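Putative aminooxidase (PDB 2BA9) isomerises polyunsaturated fatty acids, yielding conjugated linoleic acid, with a bound FAD in a fold of the flavin-containing amine oxidoreductase family. Local coordinates at residues 55-61 against 202-207; 43-47 against 367-371; 308-314 against 325-330. All coordinates share one frame; numbering follows the deposited sequence.

Overall arrangement
Contacts 1 and 2 both lie against the FAD; contact 1 touches both others, while contacts 2 and 3 do not meet. Contact 3 lies farther from the middle of the chain, its centre about 16 Å from that of contact 1 and 15 Å from that of contact 2. Contact 1 is largely buried but has a wet end at Asp203, contact 2 is partly buried and closest to the chain centre, and contact 3 is buried almost throughout. The strands of contacts 2 and 3 belong to one mixed sheet. Chemistry follows place: carboxylate and hydroxyl grips in contact 1, a lysine between phosphate and carbonyl in contact 2, backbone pairing with aromatic and aliphatic side chains in contact 3.

Contact 1. Residues 55-61 against 202-207; sequences RYEMGAI and ADGTQA. With FAD (flavin-adenine dinucleotide), chain D.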
loop_
_atom_site.group_PDB
_atom_site.type_symbol
_atom_site.label_atom_id
_atom_site.label_comp_id
_atom_site.label_asym_id
_atom_site.label_seq_id
_atom_site.Cartn_x
_atom_site.Cartn_y
_atom_site.Cartn_z
ATOM N N ARG A 55 19.393 2.745 -8.533
ATOM C CA ARG A 55 18.150 2.018 -8.412
ATOM C C ARG A 55 16.956 2.915 -8.662
ATOM O O ARG A 55 16.895 4.055 -8.197
ATOM C CB ARG A 55 18.041 1.350 -7.036
ATOM C CG ARG A 55 19.194 0.390 -6.738
ATOM C CD ARG A 55 19.175 -0.128 -5.328
ATOM N NE ARG A 55 18.163 -1.162 -5.119
ATOM C CZ ARG A 55 18.068 -1.922 -4.028
ATOM N NH1 ARG A 55 18.918 -1.780 -3.018
ATOM N NH2 ARG A 55 17.118 -2.840 -3.945
ATOM N N TYR A 56 15.983 2.378 -9.381
ATOM C CA TYR A 56 14.720 3.064 -9.562
ATOM C C TYR A 56 13.636 2.291 -8.817
ATOM O O TYR A 56 13.871 1.174 -8.350
ATOM C CB TYR A 56 14.387 3.224 -11.048
ATOM C CG TYR A 56 14.239 1.933 -11.815
ATOM C CD1 TYR A 56 12.988 1.381 -12.047
ATOM C CD2 TYR A 56 15.347 1.274 -12.328
ATOM C CE1 TYR A 56 12.838 0.206 -12.773
ATOM C CE2 TYR A 56 15.211 0.102 -13.051
ATOM C CZ TYR A 56 13.952 -0.429 -13.268
ATOM O OH TYR A 56 13.815 -1.595 -13.983
ATOM N N GLU A 57 12.459 2.898 -8.705
ATOM C CA GLU A 57 11.379 2.328 -7.929
ATOM C C GLU A 57 10.302 1.822 -8.885
ATOM O O GLU A 57 9.739 2.580 -9.700
ATOM C CB GLU A 57 10.791 3.362 -6.960
ATOM C CG GLU A 57 11.762 3.977 -5.933
ATOM C CD GLU A 57 12.062 3.081 -4.727
ATOM O OE1 GLU A 57 12.040 1.828 -4.870
ATOM O OE2 GLU A 57 12.317 3.635 -3.620
ATOM N N MET A 58 10.045 0.529 -8.807
ATOM C CA MET A 58 8.881 -0.067 -9.436
ATOM C C MET A 58 7.691 -0.081 -8.472
ATOM O O MET A 58 6.549 -0.308 -8.881
ATOM C CB MET A 58 9.209 -1.481 -9.934
ATOM C CG MET A 58 10.005 -1.483 -11.240
ATOM S SD MET A 58 9.176 -0.682 -12.660
ATOM C CE MET A 58 7.646 -1.629 -12.684
ATOM N N GLY A 59 7.947 0.185 -7.197
ATOM C CA GLY A 59 6.876 0.222 -6.190
ATOM C C GLY A 59 6.923 1.463 -5.315
ATOM O O GLY A 59 7.129 2.586 -5.816
ATOM N N ALA A 60 6.740 1.260 -4.004
ATOM C CA ALA A 60 6.829 2.336 -3.030
ATOM C C ALA A 60 8.044 3.207 -3.257
ATOM O O ALA A 60 9.128 2.716 -3.592
ATOM C CB ALA A 60 6.839 1.784 -1.599
ATOM N N ILE A 61 7.830 4.508 -3.064
ATOM C CA ILE A 61 8.849 5.532 -3.168
ATOM C C ILE A 61 9.103 6.235 -1.828
ATOM O O ILE A 61 10.248 6.467 -1.445
ATOM C CB ILE A 61 8.421 6.640 -4.149
ATOM C CG1 ILE A 61 8.018 6.038 -5.501
ATOM C CG2 ILE A 61 9.537 7.684 -4.280
ATOM C CD1 ILE A 61 7.341 7.031 -6.454
ATOM N N ALA A 202 17.836 6.711 -1.414
ATOM C CA ALA A 202 18.757 6.643 -2.574
ATOM C C ALA A 202 18.835 5.243 -3.156
ATOM O O ALA A 202 18.805 5.067 -4.379
ATOM C CB ALA A 202 20.178 7.111 -2.191
ATOM N N ASP A 203 18.928 4.256 -2.265
ATOM C CA ASP A 203 19.041 2.847 -2.648
ATOM C C ASP A 203 17.686 2.161 -2.687
ATOM O O ASP A 203 17.601 0.931 -2.683
ATOM C CB ASP A 203 20.003 2.117 -1.708
ATOM C CG ASP A 203 21.461 2.460 -1.996
ATOM O OD1 ASP A 203 21.948 2.127 -3.115
ATOM O OD2 ASP A 203 22.115 3.066 -1.115
ATOM N N GLY A 204 16.628 2.959 -2.724
ATOM C CA GLY A 204 15.280 2.446 -2.896
ATOM C C GLY A 204 14.610 1.991 -1.616
ATOM O O GLY A 204 15.288 1.633 -0.631
ATOM N N THR A 205 13.275 2.012 -1.627
ATOM C CA THR A 205 12.514 1.548 -0.482
ATOM C C THR A 205 12.853 0.075 -0.205
ATOM O O THR A 205 12.863 -0.337 0.952
ATOM C CB THR A 205 10.985 1.730 -0.650
ATOM O OG1 THR A 205 10.555 1.124 -1.874
ATOM C CG2 THR A 205 10.602 3.207 -0.660
ATOM N N GLN A 206 13.178 -0.695 -1.254
ATOM C CA GLN A 206 13.476 -2.124 -1.093
ATOM C C GLN A 206 14.703 -2.368 -0.202
ATOM O O GLN A 206 14.743 -3.350 0.535
ATOM C CB GLN A 206 13.673 -2.793 -2.453
ATOM C CG GLN A 206 13.854 -4.326 -2.381
ATOM C CD GLN A 206 13.982 -4.994 -3.745
ATOM O OE1 GLN A 206 14.370 -4.353 -4.735
ATOM N NE2 GLN A 206 13.648 -6.290 -3.807
ATOM N N ALA A 207 15.680 -1.454 -0.256
ATOM C CA ALA A 207 16.975 -1.639 0.414
ATOM C C ALA A 207 16.862 -1.954 1.898
ATOM O O ALA A 207 17.528 -2.857 2.387
ATOM C CB ALA A 207 17.856 -0.406 0.222
HETATM P PA FAD D . 3.537 -6.971 -0.257
HETATM O O1A FAD D . 4.441 -5.773 -0.284
HETATM O O2A FAD D . 2.675 -7.201 -1.481
HETATM O O5B FAD D . 4.438 -8.284 -0.087
HETATM C C5B FAD D . 3.771 -9.520 0.018
HETATM C C4B FAD D . 4.768 -10.656 -0.068
HETATM O O4B FAD D . 4.078 -11.881 0.078
HETATM C C3B FAD D . 5.509 -10.668 -1.407
HETATM O O3B FAD D . 6.901 -10.692 -1.186
HETATM C C2B FAD D . 4.987 -11.909 -2.091
HETATM O O2B FAD D . 5.910 -12.461 -3.030
HETATM C C1B FAD D . 4.582 -12.777 -0.887
HETATM N N9A FAD D . 3.590 -13.788 -1.293
HETATM C C8A FAD D . 2.392 -13.576 -1.944
HETATM N N7A FAD D . 1.790 -14.780 -2.155
HETATM C C5A FAD D . 2.590 -15.756 -1.645
HETATM C C6A FAD D . 2.488 -17.161 -1.592
HETATM N N6A FAD D . 1.260 -17.748 -1.767
HETATM N N1A FAD D . 3.495 -17.881 -0.958
HETATM C C2A FAD D . 4.616 -17.250 -0.438
HETATM N N3A FAD D . 4.707 -15.866 -0.501
HETATM C C4A FAD D . 3.730 -15.134 -1.107
HETATM N N1 FAD D . 3.621 2.419 0.441
HETATM C C2 FAD D . 3.906 3.530 1.208
HETATM O O2 FAD D . 3.967 3.431 2.433
HETATM N N3 FAD D . 4.093 4.756 0.599
HETATM C C4 FAD D . 4.027 4.865 -0.775
HETATM O O4 FAD D . 4.219 5.978 -1.291
HETATM C C4X FAD D . 3.752 3.738 -1.555
HETATM N N5 FAD D . 3.655 3.814 -2.934
HETATM C C5X FAD D . 3.547 2.683 -3.720
HETATM C C6 FAD D . 3.595 2.778 -5.109
HETATM C C7 FAD D . 3.524 1.624 -5.887
HETATM C C7M FAD D . 3.596 1.762 -7.381
HETATM C C8 FAD D . 3.391 0.381 -5.274
HETATM C C8M FAD D . 3.306 -0.889 -6.066
HETATM C C9 FAD D . 3.338 0.298 -3.886
HETATM C C9A FAD D . 3.405 1.444 -3.092
HETATM N N10 FAD D . 3.331 1.386 -1.688
HETATM C C10 FAD D . 3.571 2.509 -0.929
HETATM C "C1'" FAD D . 2.673 0.236 -1.001
HETATM C "C2'" FAD D . 3.685 -0.676 -0.319
HETATM O "O2'" FAD D . 4.768 -1.012 -1.180
HETATM C "C3'" FAD D . 2.940 -1.920 0.138
HETATM O "O3'" FAD D . 1.779 -1.532 0.878
HETATM C "C4'" FAD D . 3.841 -2.821 0.968
HETATM O "O4'" FAD D . 4.844 -3.430 0.163
HETATM C "C5'" FAD D . 2.974 -3.858 1.667
HETATM O "O5'" FAD D . 3.773 -4.882 2.188
HETATM P P FAD D . 3.134 -6.344 2.469
HETATM O O1P FAD D . 4.201 -7.299 2.971
HETATM O O2P FAD D . 2.017 -6.175 3.440
HETATM O O3P FAD D . 2.611 -6.889 1.053
HETATM O O HOH W 1 20.403 4.093 -6.158
HETATM O O HOH W 2 22.009 -0.505 -3.344
#
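Glu57 reaches across to helix 204-215 and lays its carboxylate against the backbone of Thr205. Its chain folds at the second torsion (chi2 -79°), which brings OE2 within 2.7 Å of Thr205 N, a bond taken through the syn lone pair; OE1 adds a weak, longer link to the same N-H, its stronger partner being the Ser48 hydroxyl. Gly204, without a side chain, lets OE2 pass close over its CA at 3.3 Å. The Thr205 side chain sets off obliquely to that of Glu57. Its OG1 gives a 2.7 Å hydrogen bond to Ala60 O, arriving from above the carbonyl plane, 52° out of it, while CG2 rests 3.4 Å from Ile61 O. The bond fixes the carbonyl of Ala60, whose CB abuts the flavin, 3.4 Å from FAD C10.

At the other end Arg55 meets Gln206 at about a right angle. Guanidinium and amide planes are turned 49° apart, and NH2 makes a weak bond to OE1 at the guanidinium edge, 3.2 Å; Gln206 OE1 also accepts from Ser48 N. Asp203 O sits over one face of the guanidinium, where the angle is poor for bonding. The stronger ties of this group are Ser48 O at NE and a salt bridge from NH2 to Glu210. Water 1 bridges Arg55 N and Ala202 O.

A carboxylate on an N-H near the N-terminal end of the helix probably gains from the helix dipole, and the Thr205 bond ties this helix end to the loop that lies against the flavin.

Contact 2. Residues 43-47 against 367-371; sequences GGKCH and TWYYF. With FAD (flavin-adenine dinucleotide), chain D.
Lys45 threads between the indole of Trp368 and the FAD pyrophosphate, and its side chain can be followed atom by atom. CB lies against the ribityl chain, 3.5 Å from FAD O2' and O4'. CG, beside the backbone N, packs on the six-membered ring of Trp368, 3.6 Å from CE3, with FAD O2A on its flank. CD continues past CE3 and comes up to Tyr369 O, lysine and indole sliding by each other in opposite directions. The chain then bends twice (chi3 -76°, chi4 -74°): CE skirts the Tyr370 ring at CD1, and NZ is turned to its acceptors. There it bonds FAD O2A at 2.6 Å and Tyr369 O at 3.0 Å, the latter approached nearly along the C=O axis, and it forms a salt bridge with Glu401.

The backbone joins in. Residues 43-46 form a type II' beta turn, which presents Lys45 N to FAD O1A at 3.0 Å, nearly straight. Gly44 lies close against the cofactor, its CA 3.5 Å from FAD O3B.

Trp368 also meets the flavin. FAD C8M sits over one indole face, near CD1 and NE1 and not over the ring centre, 3.3 Å from CD1, and NE1 bonds Met58 O. At the far end of its six-membered ring, the indole points an edge at the face of His47 in an offset edge-to-face pair, planes at 73°. Tyr370 turns its ring edge to FAD C9, and its OH bonds Phe168 O.

With phosphate, carbonyl and carboxylate around it, NZ is probably held protonated; the contact joins turn and strand through charge at the pyrophosphate and aromatic packing at the dimethylbenzene end of the flavin.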
loop_
_atom_site.group_PDB
_atom_site.type_symbol
_atom_site.label_atom_id
_atom_site.label_comp_id
_atom_site.label_asym_id
_atom_site.label_seq_id
_atom_site.Cartn_x
_atom_site.Cartn_y
_atom_site.Cartn_z
ATOM N N GLY A 43 10.849 -7.796 0.121
ATOM C CA GLY A 43 10.433 -6.411 0.020
ATOM C C GLY A 43 9.048 -6.265 -0.581
ATOM O O GLY A 43 8.400 -5.208 -0.427
ATOM N N GLY A 44 8.583 -7.319 -1.263
ATOM C CA GLY A 44 7.304 -7.271 -1.977
ATOM C C GLY A 44 7.166 -6.068 -2.907
ATOM O O GLY A 44 7.889 -5.953 -3.915
ATOM N N LYS A 45 6.245 -5.168 -2.562
ATOM C CA LYS A 45 5.931 -4.009 -3.409
ATOM C C LYS A 45 6.809 -2.779 -3.095
ATOM O O LYS A 45 6.661 -1.715 -3.707
ATOM C CB LYS A 45 4.430 -3.683 -3.347
ATOM C CG LYS A 45 3.557 -4.799 -3.927
ATOM C CD LYS A 45 2.146 -4.327 -4.244
ATOM C CE LYS A 45 1.298 -4.184 -2.978
ATOM N NZ LYS A 45 0.888 -5.505 -2.414
ATOM N N CYS A 46 7.716 -2.945 -2.136
ATOM C CA CYS A 46 8.914 -2.117 -2.045
ATOM C C CYS A 46 9.950 -2.797 -2.922
ATOM O O CYS A 46 10.636 -3.727 -2.480
ATOM C CB CYS A 46 9.413 -2.021 -0.617
ATOM S SG CYS A 46 8.280 -1.151 0.467
ATOM N N HIS A 47 10.041 -2.335 -4.168
ATOM C CA HIS A 47 10.772 -3.047 -5.215
ATOM C C HIS A 47 11.585 -2.073 -6.022
ATOM O O HIS A 47 11.029 -1.282 -6.802
ATOM C CB HIS A 47 9.787 -3.778 -6.117
ATOM C CG HIS A 47 10.408 -4.862 -6.937
ATOM N ND1 HIS A 47 10.864 -6.038 -6.383
ATOM C CD2 HIS A 47 10.645 -4.953 -8.266
ATOM C CE1 HIS A 47 11.352 -6.809 -7.339
ATOM N NE2 HIS A 47 11.222 -6.177 -8.491
ATOM N N THR A 367 1.897 -4.823 -13.426
ATOM C CA THR A 367 0.590 -4.595 -12.771
ATOM C C THR A 367 0.615 -5.292 -11.407
ATOM O O THR A 367 0.805 -6.506 -11.297
ATOM C CB THR A 367 -0.620 -5.051 -13.608
ATOM O OG1 THR A 367 -0.634 -4.346 -14.856
ATOM C CG2 THR A 367 -1.926 -4.754 -12.869
ATOM N N TRP A 368 0.437 -4.507 -10.362
ATOM C CA TRP A 368 0.573 -5.002 -8.998
ATOM C C TRP A 368 -0.782 -5.394 -8.417
ATOM O O TRP A 368 -1.796 -4.762 -8.710
ATOM C CB TRP A 368 1.131 -3.901 -8.114
ATOM C CG TRP A 368 2.504 -3.445 -8.402
ATOM C CD1 TRP A 368 2.866 -2.276 -8.999
ATOM C CD2 TRP A 368 3.723 -4.113 -8.055
ATOM N NE1 TRP A 368 4.229 -2.175 -9.046
ATOM C CE2 TRP A 368 4.781 -3.290 -8.474
ATOM C CE3 TRP A 368 4.018 -5.327 -7.423
ATOM C CZ2 TRP A 368 6.121 -3.638 -8.283
ATOM C CZ3 TRP A 368 5.353 -5.676 -7.239
ATOM C CH2 TRP A 368 6.385 -4.833 -7.669
ATOM N N TYR A 369 -0.788 -6.430 -7.583
ATOM C CA TYR A 369 -1.920 -6.716 -6.708
ATOM C C TYR A 369 -1.827 -5.665 -5.617
ATOM O O TYR A 369 -0.887 -5.656 -4.796
ATOM C CB TYR A 369 -1.831 -8.114 -6.119
ATOM C CG TYR A 369 -2.895 -8.437 -5.103
ATOM C CD1 TYR A 369 -4.095 -9.036 -5.478
ATOM C CD2 TYR A 369 -2.696 -8.165 -3.748
ATOM C CE1 TYR A 369 -5.069 -9.363 -4.520
ATOM C CE2 TYR A 369 -3.661 -8.477 -2.799
ATOM C CZ TYR A 369 -4.838 -9.063 -3.192
ATOM O OH TYR A 369 -5.778 -9.363 -2.241
ATOM N N TYR A 370 -2.801 -4.768 -5.631
ATOM C CA TYR A 370 -2.686 -3.521 -4.916
ATOM C C TYR A 370 -3.930 -3.273 -4.094
ATOM O O TYR A 370 -5.042 -3.652 -4.482
ATOM C CB TYR A 370 -2.488 -2.380 -5.915
ATOM C CG TYR A 370 -1.841 -1.149 -5.317
ATOM C CD1 TYR A 370 -0.514 -1.171 -4.919
ATOM C CD2 TYR A 370 -2.554 0.031 -5.159
ATOM C CE1 TYR A 370 0.088 -0.052 -4.365
ATOM C CE2 TYR A 370 -1.955 1.164 -4.607
ATOM C CZ TYR A 370 -0.626 1.109 -4.216
ATOM O OH TYR A 370 -0.019 2.199 -3.680
ATOM N N PHE A 371 -3.708 -2.632 -2.956
ATOM C CA PHE A 371 -4.752 -2.167 -2.058
ATOM C C PHE A 371 -5.929 -3.115 -1.885
ATOM O O PHE A 371 -7.040 -2.791 -2.300
ATOM C CB PHE A 371 -5.243 -0.772 -2.495
ATOM C CG PHE A 371 -6.241 -0.146 -1.537
ATOM C CD1 PHE A 371 -6.096 -0.279 -0.152
ATOM C CD2 PHE A 371 -7.323 0.564 -2.020
ATOM C CE1 PHE A 371 -6.995 0.312 0.735
ATOM C CE2 PHE A 371 -8.254 1.141 -1.139
ATOM C CZ PHE A 371 -8.079 1.017 0.245
HETATM P PA FAD D . 3.537 -6.971 -0.257
HETATM O O1A FAD D . 4.441 -5.773 -0.284
HETATM O O2A FAD D . 2.675 -7.201 -1.481
HETATM O O5B FAD D . 4.438 -8.284 -0.087
HETATM C C5B FAD D . 3.771 -9.520 0.018
HETATM C C4B FAD D . 4.768 -10.656 -0.068
HETATM O O4B FAD D . 4.078 -11.881 0.078
HETATM C C3B FAD D . 5.509 -10.668 -1.407
HETATM O O3B FAD D . 6.901 -10.692 -1.186
HETATM C C2B FAD D . 4.987 -11.909 -2.091
HETATM O O2B FAD D . 5.910 -12.461 -3.030
HETATM C C1B FAD D . 4.582 -12.777 -0.887
HETATM N N9A FAD D . 3.590 -13.788 -1.293
HETATM C C8A FAD D . 2.392 -13.576 -1.944
HETATM N N7A FAD D . 1.790 -14.780 -2.155
HETATM C C5A FAD D . 2.590 -15.756 -1.645
HETATM C C6A FAD D . 2.488 -17.161 -1.592
HETATM N N6A FAD D . 1.260 -17.748 -1.767
HETATM N N1A FAD D . 3.495 -17.881 -0.958
HETATM C C2A FAD D . 4.616 -17.250 -0.438
HETATM N N3A FAD D . 4.707 -15.866 -0.501
HETATM C C4A FAD D . 3.730 -15.134 -1.107
HETATM N N1 FAD D . 3.621 2.419 0.441
HETATM C C2 FAD D . 3.906 3.530 1.208
HETATM O O2 FAD D . 3.967 3.431 2.433
HETATM N N3 FAD D . 4.093 4.756 0.599
HETATM C C4 FAD D . 4.027 4.865 -0.775
HETATM O O4 FAD D . 4.219 5.978 -1.291
HETATM C C4X FAD D . 3.752 3.738 -1.555
HETATM N N5 FAD D . 3.655 3.814 -2.934
HETATM C C5X FAD D . 3.547 2.683 -3.720
HETATM C C6 FAD D . 3.595 2.778 -5.109
HETATM C C7 FAD D . 3.524 1.624 -5.887
HETATM C C7M FAD D . 3.596 1.762 -7.381
HETATM C C8 FAD D . 3.391 0.381 -5.274
HETATM C C8M FAD D . 3.306 -0.889 -6.066
HETATM C C9 FAD D . 3.338 0.298 -3.886
HETATM C C9A FAD D . 3.405 1.444 -3.092
HETATM N N10 FAD D . 3.331 1.386 -1.688
HETATM C C10 FAD D . 3.571 2.509 -0.929
HETATM C "C1'" FAD D . 2.673 0.236 -1.001
HETATM C "C2'" FAD D . 3.685 -0.676 -0.319
HETATM O "O2'" FAD D . 4.768 -1.012 -1.180
HETATM C "C3'" FAD D . 2.940 -1.920 0.138
HETATM O "O3'" FAD D . 1.779 -1.532 0.878
HETATM C "C4'" FAD D . 3.841 -2.821 0.968
HETATM O "O4'" FAD D . 4.844 -3.430 0.163
HETATM C "C5'" FAD D . 2.974 -3.858 1.667
HETATM O "O5'" FAD D . 3.773 -4.882 2.188
HETATM P P FAD D . 3.134 -6.344 2.469
HETATM O O1P FAD D . 4.201 -7.299 2.971
HETATM O O2P FAD D . 2.017 -6.175 3.440
HETATM O O3P FAD D . 2.611 -6.889 1.053
#

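Contact 3. Residues 308-314 against 325-330; sequences GHVMVYY and ITTYLL
Tyr314 and Tyr328 run alongside each other in the same direction on one face of the beta hairpin formed by strands 310-315 and 325-330, within the large mixed sheet. The strands run antiparallel, their axes 4.7 Å apart at closest approach. Firm backbone bonds join Met311 N to Tyr328 O at 2.9 Å and Tyr314 N to Thr326 O at 2.8 Å; around Val312 the pairing is looser.

The Tyr328 ring is the main bump. With CG beside the backbone N (chi1 -55°), it lies along the neighbouring strand and offers its edge, so that Val312 O meets it in plane and Tyr314 CB sits 3.9 Å from CE2. Val312 CG1 fills the angle at the base of the ring, 3.7 Å from Tyr328 CB. Tyr328 also touches the FAD.

Toward the open end of the hairpin Met311 curls at its last torsion, and its CE settles 3.8 Å from Leu330 CG, while helix 166-170 packs on the same methionine. Leu329 presses CD2 against Gly308 O, a buried carbonyl without a polar partner, and reaches helix 341-355 with its side chain. Water 3 links the two strands at this end, bonding Gly308 N, His309 O and Leu330 N.

On the opposite face Tyr313 CB rests against Ile325 CG2, and the Tyr313 ring meets that of His357. Back beside the tyrosine pair, Thr326 OG1 lies at the edge of the Tyr314 ring, 3.4 Å from Tyr314 CB, and shares a 2.6 Å hydrogen bond with Tyr328 OH.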
loop_
_atom_site.group_PDB
_atom_site.type_symbol
_atom_site.label_atom_id
_atom_site.label_comp_id
_atom_site.label_asym_id
_atom_site.label_seq_id
_atom_site.Cartn_x
_atom_site.Cartn_y
_atom_site.Cartn_z
ATOM N N GLY A 308 -7.398 4.348 -16.668
ATOM C CA GLY A 308 -6.454 3.809 -17.648
ATOM C C GLY A 308 -5.440 4.849 -18.058
ATOM O O GLY A 308 -4.384 4.520 -18.605
ATOM N N HIS A 309 -5.742 6.119 -17.795
ATOM C CA HIS A 309 -4.804 7.187 -18.152
ATOM C C HIS A 309 -3.739 7.346 -17.091
ATOM O O HIS A 309 -3.935 6.965 -15.952
ATOM C CB HIS A 309 -5.542 8.500 -18.428
ATOM C CG HIS A 309 -6.160 8.546 -19.790
ATOM N ND1 HIS A 309 -5.419 8.793 -20.925
ATOM C CD2 HIS A 309 -7.430 8.328 -20.208
ATOM C CE1 HIS A 309 -6.212 8.751 -21.986
ATOM N NE2 HIS A 309 -7.434 8.452 -21.581
ATOM N N VAL A 310 -2.598 7.899 -17.477
ATOM C CA VAL A 310 -1.533 8.219 -16.523
ATOM C C VAL A 310 -1.986 9.332 -15.576
ATOM O O VAL A 310 -2.363 10.415 -16.018
ATOM C CB VAL A 310 -0.252 8.683 -17.233
ATOM C CG1 VAL A 310 0.787 9.168 -16.211
ATOM C CG2 VAL A 310 0.325 7.573 -18.108
ATOM N N MET A 311 -1.907 9.056 -14.277
ATOM C CA MET A 311 -2.326 9.993 -13.242
ATOM C C MET A 311 -1.162 10.777 -12.635
ATOM O O MET A 311 -1.360 11.825 -12.043
ATOM C CB MET A 311 -3.050 9.240 -12.136
ATOM C CG MET A 311 -4.190 8.381 -12.642
ATOM S SD MET A 311 -5.045 7.601 -11.271
ATOM C CE MET A 311 -3.896 6.293 -10.859
ATOM N N VAL A 312 0.044 10.246 -12.785
ATOM C CA VAL A 312 1.236 10.838 -12.212
ATOM C C VAL A 312 2.442 10.146 -12.816
ATOM O O VAL A 312 2.359 8.993 -13.256
ATOM C CB VAL A 312 1.271 10.710 -10.665
ATOM C CG1 VAL A 312 1.170 9.254 -10.245
ATOM C CG2 VAL A 312 2.542 11.355 -10.083
ATOM N N TYR A 313 3.553 10.875 -12.887
ATOM C CA TYR A 313 4.828 10.271 -13.255
ATOM C C TYR A 313 5.905 10.776 -12.325
ATOM O O TYR A 313 5.811 11.881 -11.807
ATOM C CB TYR A 313 5.182 10.507 -14.725
ATOM C CG TYR A 313 5.227 11.946 -15.163
ATOM C CD1 TYR A 313 6.353 12.737 -14.939
ATOM C CD2 TYR A 313 4.152 12.516 -15.832
ATOM C CE1 TYR A 313 6.386 14.056 -15.355
ATOM C CE2 TYR A 313 4.177 13.827 -16.245
ATOM C CZ TYR A 313 5.295 14.601 -16.015
ATOM O OH TYR A 313 5.306 15.928 -16.443
ATOM N N TYR A 314 6.915 9.943 -12.125
ATOM C CA TYR A 314 7.970 10.183 -11.153
ATOM C C TYR A 314 9.324 10.521 -11.786
ATOM O O TYR A 314 9.910 9.698 -12.498
ATOM C CB TYR A 314 8.082 8.942 -10.268
ATOM C CG TYR A 314 9.162 8.948 -9.214
ATOM C CD1 TYR A 314 9.522 10.105 -8.541
ATOM C CD2 TYR A 314 9.789 7.767 -8.870
ATOM C CE1 TYR A 314 10.515 10.084 -7.567
ATOM C CE2 TYR A 314 10.759 7.728 -7.914
ATOM C CZ TYR A 314 11.129 8.886 -7.261
ATOM O OH TYR A 314 12.091 8.815 -6.296
ATOM N N ILE A 325 11.989 7.183 -15.771
ATOM C CA ILE A 325 10.828 7.937 -15.333
ATOM C C ILE A 325 9.704 6.921 -15.293
ATOM O O ILE A 325 9.414 6.282 -16.307
ATOM C CB ILE A 325 10.454 9.044 -16.349
ATOM C CG1 ILE A 325 11.598 10.058 -16.513
ATOM C CG2 ILE A 325 9.152 9.702 -15.961
ATOM C CD1 ILE A 325 11.844 11.001 -15.337
ATOM N N THR A 326 9.096 6.730 -14.127
ATOM C CA THR A 326 8.032 5.741 -14.004
ATOM C C THR A 326 6.673 6.446 -14.121
ATOM O O THR A 326 6.509 7.598 -13.691
ATOM C CB THR A 326 8.131 4.901 -12.686
ATOM O OG1 THR A 326 8.298 5.764 -11.556
ATOM C CG2 THR A 326 9.295 3.908 -12.747
ATOM N N THR A 327 5.718 5.741 -14.721
ATOM C CA THR A 327 4.356 6.226 -14.905
ATOM C C THR A 327 3.403 5.321 -14.153
ATOM O O THR A 327 3.693 4.131 -13.950
ATOM C CB THR A 327 3.930 6.235 -16.397
ATOM O OG1 THR A 327 3.708 4.891 -16.835
ATOM C CG2 THR A 327 4.983 6.910 -17.281
ATOM N N TYR A 328 2.249 5.885 -13.784
ATOM C CA TYR A 328 1.267 5.228 -12.911
ATOM C C TYR A 328 -0.150 5.413 -13.446
ATOM O O TYR A 328 -0.592 6.541 -13.658
ATOM C CB TYR A 328 1.385 5.809 -11.497
ATOM C CG TYR A 328 2.804 5.711 -10.957
ATOM C CD1 TYR A 328 3.188 4.658 -10.121
ATOM C CD2 TYR A 328 3.766 6.653 -11.310
ATOM C CE1 TYR A 328 4.486 4.549 -9.666
ATOM C CE2 TYR A 328 5.064 6.558 -10.853
ATOM C CZ TYR A 328 5.419 5.503 -10.023
ATOM O OH TYR A 328 6.709 5.411 -9.574
ATOM N N LEU A 329 -0.849 4.305 -13.668
ATOM C CA LEU A 329 -2.261 4.328 -14.083
ATOM C C LEU A 329 -3.012 3.206 -13.389
ATOM O O LEU A 329 -2.409 2.226 -12.900
ATOM C CB LEU A 329 -2.407 4.170 -15.607
ATOM C CG LEU A 329 -1.827 2.893 -16.265
ATOM C CD1 LEU A 329 -2.736 1.693 -16.159
ATOM C CD2 LEU A 329 -1.449 3.124 -17.733
ATOM N N LEU A 330 -4.332 3.335 -13.361
ATOM C CA LEU A 330 -5.186 2.316 -12.756
ATOM C C LEU A 330 -6.064 1.645 -13.813
ATOM O O LEU A 330 -6.590 2.307 -14.713
ATOM C CB LEU A 330 -6.072 2.920 -11.669
ATOM C CG LEU A 330 -5.538 2.876 -10.245
ATOM C CD1 LEU A 330 -6.456 3.723 -9.384
ATOM C CD2 LEU A 330 -5.440 1.438 -9.743
HETATM O O HOH W 3 -5.483 5.596 -14.375
HETATM O O HOH W 4 11.479 7.416 -11.768
#